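Local structure of phosphoribosylformylglycinamidine cyclo-ligase (Thermus thermophilus HB8, 5AVM) at residues 84-89 / 241-246. The protein probably catalyses the ATP-dependent ring closure of formylglycinamidine ribonucleotide to aminoimidazole ribonucleotide in de novo purine biosynthesis. Residues are numbered along the deposited sequence; the frame is centred on the assembly and turned at random.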
# COMPACT_ATOMS: atom_id res chain seq x y z
N VAL B 84 11.08 -3.32 -4.14
CA VAL B 84 11.23 -2.39 -5.24
C VAL B 84 11.33 -3.11 -6.58
O VAL B 84 10.63 -2.75 -7.54
CB VAL B 84 12.46 -1.48 -5.02
CG1 VAL B 84 12.77 -0.67 -6.26
CG2 VAL B 84 12.20 -0.56 -3.84
N ASN B 85 12.20 -4.11 -6.66
CA ASN B 85 12.37 -4.87 -7.89
C ASN B 85 11.12 -5.63 -8.30
O ASN B 85 10.84 -5.78 -9.49
CB ASN B 85 13.54 -5.84 -7.76
CG ASN B 85 14.86 -5.13 -7.76
OD1 ASN B 85 14.90 -3.89 -7.79
ND2 ASN B 85 15.96 -5.88 -7.72
N HIS B 86 10.36 -6.13 -7.32
CA HIS B 86 9.13 -6.85 -7.60
C HIS B 86 8.12 -5.83 -8.12
O HIS B 86 7.32 -6.11 -9.01
CB HIS B 86 8.63 -7.52 -6.32
CG HIS B 86 7.37 -8.31 -6.48
ND1 HIS B 86 7.11 -9.44 -5.73
CD2 HIS B 86 6.28 -8.12 -7.25
CE1 HIS B 86 5.91 -9.90 -6.02
NE2 HIS B 86 5.38 -9.11 -6.94
N SER B 87 8.17 -4.62 -7.55
CA SER B 87 7.28 -3.54 -7.94
C SER B 87 7.61 -3.06 -9.36
O SER B 87 6.72 -2.78 -10.16
CB SER B 87 7.39 -2.36 -6.96
OG SER B 87 7.02 -2.73 -5.63
N VAL B 88 8.90 -2.95 -9.65
CA VAL B 88 9.35 -2.52 -10.96
C VAL B 88 8.88 -3.49 -12.05
O VAL B 88 8.42 -3.06 -13.11
CB VAL B 88 10.90 -2.38 -11.01
CG1 VAL B 88 11.37 -2.18 -12.44
CG2 VAL B 88 11.34 -1.21 -10.15
N ASN B 89 8.97 -4.79 -11.78
CA ASN B 89 8.58 -5.80 -12.76
C ASN B 89 7.09 -5.86 -13.03
O ASN B 89 6.69 -6.06 -14.17
CB ASN B 89 9.07 -7.19 -12.33
CG ASN B 89 10.58 -7.35 -12.45
OD1 ASN B 89 11.29 -6.44 -12.90
ND2 ASN B 89 11.09 -8.52 -12.05
N ALA B 241 3.55 -9.55 -21.56
CA ALA B 241 4.62 -9.96 -20.67
C ALA B 241 4.01 -10.40 -19.36
O ALA B 241 2.94 -9.91 -18.97
CB ALA B 241 5.60 -8.80 -20.43
N ALA B 242 4.67 -11.34 -18.70
CA ALA B 242 4.17 -11.85 -17.45
C ALA B 242 5.28 -11.88 -16.43
O ALA B 242 6.38 -12.35 -16.72
CB ALA B 242 3.60 -13.25 -17.64
N HIS B 243 5.00 -11.35 -15.25
CA HIS B 243 5.96 -11.37 -14.17
C HIS B 243 5.51 -12.64 -13.45
O HIS B 243 4.34 -12.75 -13.08
CB HIS B 243 5.79 -10.16 -13.27
CG HIS B 243 6.86 -10.03 -12.24
ND1 HIS B 243 6.68 -9.34 -11.06
CD2 HIS B 243 8.14 -10.49 -12.21
CE1 HIS B 243 7.80 -9.38 -10.35
NE2 HIS B 243 8.70 -10.07 -11.03
N ILE B 244 6.42 -13.59 -13.28
CA ILE B 244 6.10 -14.86 -12.62
C ILE B 244 6.28 -14.77 -11.11
O ILE B 244 7.37 -14.99 -10.56
CB ILE B 244 6.98 -16.02 -13.17
CG1 ILE B 244 6.88 -16.04 -14.70
CG2 ILE B 244 6.52 -17.35 -12.58
CD1 ILE B 244 5.45 -15.94 -15.23
N THR B 245 5.17 -14.43 -10.45
CA THR B 245 5.12 -14.25 -9.02
C THR B 245 4.22 -15.32 -8.40
O THR B 245 4.22 -16.46 -8.86
CB THR B 245 4.60 -12.84 -8.70
OG1 THR B 245 3.37 -12.62 -9.39
CG2 THR B 245 5.62 -11.79 -9.15
N GLY B 246 3.46 -14.95 -7.37
CA GLY B 246 2.59 -15.90 -6.71
C GLY B 246 1.77 -16.70 -7.70
O GLY B 246 1.16 -16.12 -8.60
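Helical segment 84-89 runs past the end of the strand in 241-246, nearest where the CA atoms of Asn-89 and His-243 lie 6.3 Å apart; Asn-89 points at the strand, and the ring of His-86 swings in. With CG anti to the backbone N (chi1 -172°), His-243 presents a ring edge to the face of His-86 in an offset T-shaped pair, planes at 88°. The CB of Asn-89 covers one face of the His-243 ring in a CH-pi contact; CG2 of Thr-245 lies over the opposite face and packs as a plain methyl on NE2 of His-86 at 3.5 Å. ND1 of His-86 is hydrogen-bonded to Thr-187 OG1, fixing that ring's rotation. Two nitrogens suit the buried His-243: ND1 is hydrogen-bonded to Asp-90, NE2 to His-221. ND2 of Asn-89 gives a hydrogen bond to Arg-222 O and its OD1 takes one from Tyr-224 N, using an asparagine's donor and acceptor alike. An alanine in place of His-243 would probably leave Asp-90 and His-221 without this partner and open a gap between Asn-89 and Thr-245. The contact joins helix 79-92, packed against strand 54-62 and helix 112-129, to strand 240-243, the outermost, within this chain, of the C-terminal domain's sheet.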